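PDB 6PFX: D-alanyl transferase DltD, which probably transfers D-alanine onto lipoteichoic acid, contributing to cell-wall biogenesis in a Gram-positive bacterium. Local coordinates for residues A[14-19]-A[201-206]; A[40-45]-A[67-72]. All blocks are in the same frame, centred on the assembly; numbering follows the deposited sequence.

Contact 1. Residues A[14-19]-A[201-206]; sequences RASSSM and DRQQKI
R202 NH1 is gripped by two consecutive backbone carbonyls at the C-terminal end of helix 9-18, donating to S17 O at 3.0 Å and, through a weak bond, to S18 O at 2.7 Å. The contact thus joins two helix ends: the last turn of helix 9-18 meets the start of helix 203-210, whose N-cap position R202 occupies. Its side chain, extended from CG to NE (chi3 175°), runs alongside S17 O, so that NH1 sits between the S17 and S18 carbonyl oxygens. The first bond lies in the carbonyl plane of S17 on a lone pair, and close to the guanidinium plane; the sulfur of M19 lies over one guanidinium face. Both acceptors belong to the end of a helix, so the negative end of its dipole would probably strengthen the attraction for the arginine. A water bridges the two segments: it donates to R14 O at 2.7 Å and also lies near S17 OG and R202 N, at distances unusually short and so less certain. D201 sets up the entry into helix 203-210 with an Asx turn, its OD1 accepting from Q203 N at 3.1 Å from above the carboxylate plane. At the outer margin, the aliphatic part of R14 crosses D201 at about a right angle, and R14 NE stays 4.8 Å from D201 OD2, too far for a salt bridge, though the opposite charges may attract weakly. I206, which also packs on V58 of helix 56-62, sets its CD1 3.8 Å from S17 CB.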
loop_
_atom_site.group_PDB
_atom_site.type_symbol
_atom_site.label_atom_id
_atom_site.label_comp_id
_atom_site.label_asym_id
_atom_site.label_seq_id
_atom_site.Cartn_x
_atom_site.Cartn_y
_atom_site.Cartn_z
ATOM N N ARG A 14 16.531 5.966 -9.686
ATOM C CA ARG A 14 16.758 4.579 -9.300
ATOM C C ARG A 14 15.977 4.233 -8.037
ATOM O O ARG A 14 15.325 3.184 -7.962
ATOM C CB ARG A 14 18.255 4.333 -9.101
ATOM C CG ARG A 14 19.059 4.308 -10.395
ATOM C CD ARG A 14 20.536 4.606 -10.139
ATOM N NE ARG A 14 21.119 3.708 -9.147
ATOM C CZ ARG A 14 22.153 4.018 -8.367
ATOM N NH1 ARG A 14 22.725 5.214 -8.450
ATOM N NH2 ARG A 14 22.611 3.129 -7.496
ATOM N N ALA A 15 16.026 5.116 -7.034
ATOM C CA ALA A 15 15.326 4.867 -5.780
ATOM C C ALA A 15 13.823 4.727 -5.989
ATOM O O ALA A 15 13.166 3.937 -5.294
ATOM C CB ALA A 15 15.597 6.010 -4.798
ATOM N N SER A 16 13.260 5.501 -6.931
ATOM C CA SER A 16 11.814 5.564 -7.114
ATOM C C SER A 16 11.216 4.219 -7.503
ATOM O O SER A 16 10.010 4.024 -7.335
ATOM C CB SER A 16 11.433 6.621 -8.165
ATOM O OG SER A 16 11.770 6.221 -9.483
ATOM N N SER A 17 12.027 3.290 -8.006
ATOM C CA SER A 17 11.545 1.971 -8.388
ATOM C C SER A 17 12.233 0.847 -7.632
ATOM O O SER A 17 11.950 -0.325 -7.906
ATOM C CB SER A 17 11.725 1.759 -9.897
ATOM O OG SER A 17 13.095 1.812 -10.259
ATOM N N SER A 18 13.095 1.165 -6.663
ATOM C CA SER A 18 13.884 0.135 -6.002
ATOM C C SER A 18 13.088 -0.655 -4.970
ATOM O O SER A 18 13.383 -1.835 -4.743
ATOM C CB SER A 18 15.070 0.775 -5.278
ATOM O OG SER A 18 14.618 1.591 -4.204
ATOM N N MET A 19 12.110 -0.023 -4.318
ATOM C CA MET A 19 11.436 -0.616 -3.159
ATOM C C MET A 19 12.450 -1.035 -2.092
ATOM O O MET A 19 12.204 -1.931 -1.285
ATOM C CB MET A 19 10.501 -1.754 -3.590
ATOM C CG MET A 19 9.340 -1.267 -4.473
ATOM S SD MET A 19 8.419 -2.523 -5.374
ATOM C CE MET A 19 7.969 -3.657 -4.062
ATOM N N ASP A 201 18.068 -1.623 -8.479
ATOM C CA ASP A 201 17.864 -0.904 -9.730
ATOM C C ASP A 201 16.954 -1.666 -10.692
ATOM O O ASP A 201 17.364 -2.658 -11.301
ATOM C CB ASP A 201 19.209 -0.633 -10.412
ATOM C CG ASP A 201 19.083 0.286 -11.609
ATOM O OD1 ASP A 201 18.008 0.902 -11.778
ATOM O OD2 ASP A 201 20.060 0.388 -12.382
ATOM N N ARG A 202 15.722 -1.183 -10.840
ATOM C CA ARG A 202 14.770 -1.762 -11.774
ATOM C C ARG A 202 14.591 -0.928 -13.036
ATOM O O ARG A 202 13.735 -1.255 -13.861
ATOM C CB ARG A 202 13.416 -1.967 -11.094
ATOM C CG ARG A 202 13.460 -2.962 -9.966
ATOM C CD ARG A 202 12.072 -3.452 -9.622
ATOM N NE ARG A 202 12.113 -4.510 -8.620
ATOM C CZ ARG A 202 12.247 -4.295 -7.316
ATOM N NH1 ARG A 202 12.358 -3.056 -6.860
ATOM N NH2 ARG A 202 12.273 -5.312 -6.468
ATOM N N GLN A 203 15.384 0.134 -13.215
ATOM C CA GLN A 203 15.186 1.008 -14.367
ATOM C C GLN A 203 15.482 0.296 -15.681
ATOM O O GLN A 203 14.849 0.593 -16.700
ATOM C CB GLN A 203 16.051 2.263 -14.244
ATOM C CG GLN A 203 15.682 3.159 -13.067
ATOM C CD GLN A 203 14.247 3.680 -13.126
ATOM O OE1 GLN A 203 13.537 3.707 -12.111
ATOM N NE2 GLN A 203 13.822 4.108 -14.314
ATOM N N GLN A 204 16.442 -0.628 -15.693
ATOM C CA GLN A 204 16.741 -1.327 -16.936
ATOM C C GLN A 204 15.594 -2.251 -17.322
ATOM O O GLN A 204 15.278 -2.398 -18.509
ATOM C CB GLN A 204 18.056 -2.095 -16.822
ATOM C CG GLN A 204 18.478 -2.774 -18.123
ATOM C CD GLN A 204 18.652 -1.789 -19.271
ATOM O OE1 GLN A 204 19.163 -0.684 -19.083
ATOM N NE2 GLN A 204 18.213 -2.183 -20.464
ATOM N N LYS A 205 14.944 -2.872 -16.335
ATOM C CA LYS A 205 13.787 -3.703 -16.639
ATOM C C LYS A 205 12.613 -2.855 -17.121
ATOM O O LYS A 205 11.918 -3.228 -18.072
ATOM C CB LYS A 205 13.388 -4.531 -15.420
ATOM C CG LYS A 205 12.346 -5.568 -15.767
ATOM C CD LYS A 205 12.000 -6.468 -14.611
ATOM C CE LYS A 205 10.913 -7.454 -15.023
ATOM N NZ LYS A 205 10.347 -8.189 -13.856
ATOM N N ILE A 206 12.380 -1.710 -16.478
ATOM C CA ILE A 206 11.346 -0.782 -16.931
ATOM C C ILE A 206 11.597 -0.365 -18.377
ATOM O O ILE A 206 10.673 -0.342 -19.198
ATOM C CB ILE A 206 11.271 0.425 -15.974
ATOM C CG1 ILE A 206 10.808 -0.055 -14.588
ATOM C CG2 ILE A 206 10.345 1.505 -16.503
ATOM C CD1 ILE A 206 10.849 0.995 -13.470
HETATM O O HOH W 1 15.308 1.001 -9.537
#

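Contact 2. Residues A[40-45]-A[67-72]; sequences IPFFGS and YRPFLL
The F42 ring receives P69 over one face, with P69 CB 3.8 Å from the ring centroid and offset toward the rim, a CH-pi contact between neighbouring parallel strands of a beta-alpha-beta unit (strand 39-43, helix 56-62, strand 68-71). The two side chains lie side by side and point the same way. With chi1 at -82°, F42 CG stands beside its own backbone N, and the ring reaches back along the sheet toward P69 while I40 O lies at its edge. On the face of the sheet that bears I40, F42, P69 and L71, I40 CG1 packs on Y67 CB at 3.7 Å, and L71 adds a looser contact to F42. P41 and F70 occupy the other face; there L72 brings its CD1 to 3.6 Å from F43 CE1, and also touches P41 CB. Behind these contacts stands a regular parallel ladder that fixes their register: I40 N donates to R68 O, F70 N to I40 O at 2.9 Å, F42 N to F70 O in an almost straight bond (177°), and L72 N to F42 O. Between these bonds CA-H groups also meet carbonyls, P69 CA lying 3.4 Å from I40 O. The strand directions differ by 44°, a strong twist for adjacent strands. Further out, P56 of helix 56-62 touches both F42 and P69, and helix 351-365 lays I361 against F42 and Y67, so both helices pack against that face; helix 79-89 covers F43 and L72 from the other. Y67 OH is hydrogen-bonded to R65 NH1, just before its strand.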
loop_
_atom_site.group_PDB
_atom_site.type_symbol
_atom_site.label_atom_id
_atom_site.label_comp_id
_atom_site.label_asym_id
_atom_site.label_seq_id
_atom_site.Cartn_x
_atom_site.Cartn_y
_atom_site.Cartn_z
ATOM N N ILE A 40 4.978 10.837 -7.863
ATOM C CA ILE A 40 3.672 10.540 -7.289
ATOM C C ILE A 40 3.807 9.262 -6.459
ATOM O O ILE A 40 4.192 8.217 -7.002
ATOM C CB ILE A 40 2.595 10.382 -8.383
ATOM C CG1 ILE A 40 2.397 11.694 -9.162
ATOM C CG2 ILE A 40 1.288 9.836 -7.773
ATOM C CD1 ILE A 40 2.008 12.923 -8.310
ATOM N N PRO A 41 3.517 9.295 -5.157
ATOM C CA PRO A 41 3.692 8.070 -4.361
ATOM C C PRO A 41 2.636 7.030 -4.715
ATOM O O PRO A 41 1.454 7.352 -4.867
ATOM C CB PRO A 41 3.559 8.559 -2.912
ATOM C CG PRO A 41 2.667 9.767 -3.018
ATOM C CD PRO A 41 3.057 10.432 -4.329
ATOM N N PHE A 42 3.097 5.791 -4.920
ATOM C CA PHE A 42 2.249 4.614 -5.102
ATOM C C PHE A 42 2.483 3.713 -3.889
ATOM O O PHE A 42 3.574 3.149 -3.725
ATOM C CB PHE A 42 2.610 3.849 -6.373
ATOM C CG PHE A 42 2.019 4.403 -7.650
ATOM C CD1 PHE A 42 2.265 5.705 -8.063
ATOM C CD2 PHE A 42 1.246 3.579 -8.462
ATOM C CE1 PHE A 42 1.727 6.188 -9.257
ATOM C CE2 PHE A 42 0.729 4.038 -9.649
ATOM C CZ PHE A 42 0.968 5.345 -10.060
ATOM N N PHE A 43 1.473 3.609 -3.034
ATOM C CA PHE A 43 1.516 2.778 -1.843
ATOM C C PHE A 43 0.865 1.435 -2.131
ATOM O O PHE A 43 -0.100 1.337 -2.895
ATOM C CB PHE A 43 0.771 3.438 -0.677
ATOM C CG PHE A 43 1.408 4.708 -0.182
ATOM C CD1 PHE A 43 2.427 4.670 0.758
ATOM C CD2 PHE A 43 0.986 5.943 -0.652
ATOM C CE1 PHE A 43 3.015 5.839 1.207
ATOM C CE2 PHE A 43 1.580 7.104 -0.211
ATOM C CZ PHE A 43 2.584 7.053 0.726
ATOM N N GLY A 44 1.379 0.403 -1.477
ATOM C CA GLY A 44 0.838 -0.922 -1.673
ATOM C C GLY A 44 1.687 -1.990 -1.023
ATOM O O GLY A 44 2.049 -1.870 0.149
ATOM N N SER A 45 1.995 -3.051 -1.762
ATOM C CA SER A 45 2.870 -4.105 -1.250
ATOM C C SER A 45 3.547 -4.779 -2.439
ATOM O O SER A 45 3.879 -4.098 -3.413
ATOM C CB SER A 45 2.122 -5.064 -0.326
ATOM O OG SER A 45 0.887 -5.474 -0.857
ATOM N N TYR A 67 4.526 12.508 -14.853
ATOM C CA TYR A 67 4.827 12.014 -13.520
ATOM C C TYR A 67 5.656 10.743 -13.641
ATOM O O TYR A 67 5.674 10.079 -14.686
ATOM C CB TYR A 67 3.550 11.700 -12.706
ATOM C CG TYR A 67 2.750 10.573 -13.304
ATOM C CD1 TYR A 67 1.833 10.811 -14.311
ATOM C CD2 TYR A 67 2.935 9.264 -12.878
ATOM C CE1 TYR A 67 1.116 9.786 -14.880
ATOM C CE2 TYR A 67 2.230 8.237 -13.445
ATOM C CZ TYR A 67 1.325 8.504 -14.454
ATOM O OH TYR A 67 0.589 7.496 -15.043
ATOM N N ARG A 68 6.314 10.398 -12.532
ATOM C CA ARG A 68 6.944 9.100 -12.323
ATOM C C ARG A 68 6.479 8.520 -11.002
ATOM O O ARG A 68 6.558 9.191 -9.954
ATOM C CB ARG A 68 8.467 9.296 -12.329
ATOM C CG ARG A 68 9.261 8.028 -12.137
ATOM C CD ARG A 68 10.773 8.232 -12.323
ATOM N NE ARG A 68 11.160 8.543 -13.701
ATOM C CZ ARG A 68 11.437 9.764 -14.153
ATOM N NH1 ARG A 68 11.370 10.815 -13.349
ATOM N NH2 ARG A 68 11.783 9.933 -15.421
ATOM N N PRO A 69 5.973 7.288 -10.977
ATOM C CA PRO A 69 5.628 6.685 -9.684
ATOM C C PRO A 69 6.862 6.568 -8.801
ATOM O O PRO A 69 7.964 6.282 -9.271
ATOM C CB PRO A 69 5.061 5.308 -10.058
ATOM C CG PRO A 69 4.704 5.423 -11.515
ATOM C CD PRO A 69 5.668 6.396 -12.114
ATOM N N PHE A 70 6.673 6.808 -7.510
ATOM C CA PHE A 70 7.674 6.487 -6.499
ATOM C C PHE A 70 7.070 5.339 -5.690
ATOM O O PHE A 70 6.056 5.519 -5.007
ATOM C CB PHE A 70 8.016 7.690 -5.628
ATOM C CG PHE A 70 9.305 7.522 -4.899
ATOM C CD1 PHE A 70 9.399 6.618 -3.858
ATOM C CD2 PHE A 70 10.431 8.235 -5.272
ATOM C CE1 PHE A 70 10.601 6.438 -3.179
ATOM C CE2 PHE A 70 11.637 8.047 -4.620
ATOM C CZ PHE A 70 11.719 7.156 -3.561
ATOM N N LEU A 71 7.638 4.145 -5.821
ATOM C CA LEU A 71 7.006 2.952 -5.269
ATOM C C LEU A 71 7.339 2.819 -3.790
ATOM O O LEU A 71 8.509 2.675 -3.416
ATOM C CB LEU A 71 7.467 1.718 -6.035
ATOM C CG LEU A 71 7.373 1.801 -7.556
ATOM C CD1 LEU A 71 7.865 0.515 -8.171
ATOM C CD2 LEU A 71 5.945 2.088 -8.004
ATOM N N LEU A 72 6.308 2.824 -2.953
ATOM C CA LEU A 72 6.495 2.803 -1.511
ATOM C C LEU A 72 5.905 1.573 -0.838
ATOM O O LEU A 72 5.990 1.450 0.390
ATOM C CB LEU A 72 5.944 4.090 -0.884
ATOM C CG LEU A 72 6.735 5.365 -1.211
ATOM C CD1 LEU A 72 5.990 6.589 -0.711
ATOM C CD2 LEU A 72 8.146 5.310 -0.623
#

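Contact 1 and contact 2, their centres about 12 Å apart, meet at the outermost strand of the five-stranded parallel sheet. S16 of helix 9-18 lies against strand 68-71: S16 O is 2.8 Å from L71 N, a probable hydrogen bond, and S16 CB packs 3.5 Å from F70 CD2. The end of helix 9-18 that R202 binds in contact 1 thus lies against the outer edge of the strand pair in contact 2. Strand 39-43 leads on to S46, which with H348 and D345 is arranged like a Ser-His-Asp catalytic triad and is probably the active site, as in the SGNH hydrolases; the side chain of M19 lies near that group without touching it.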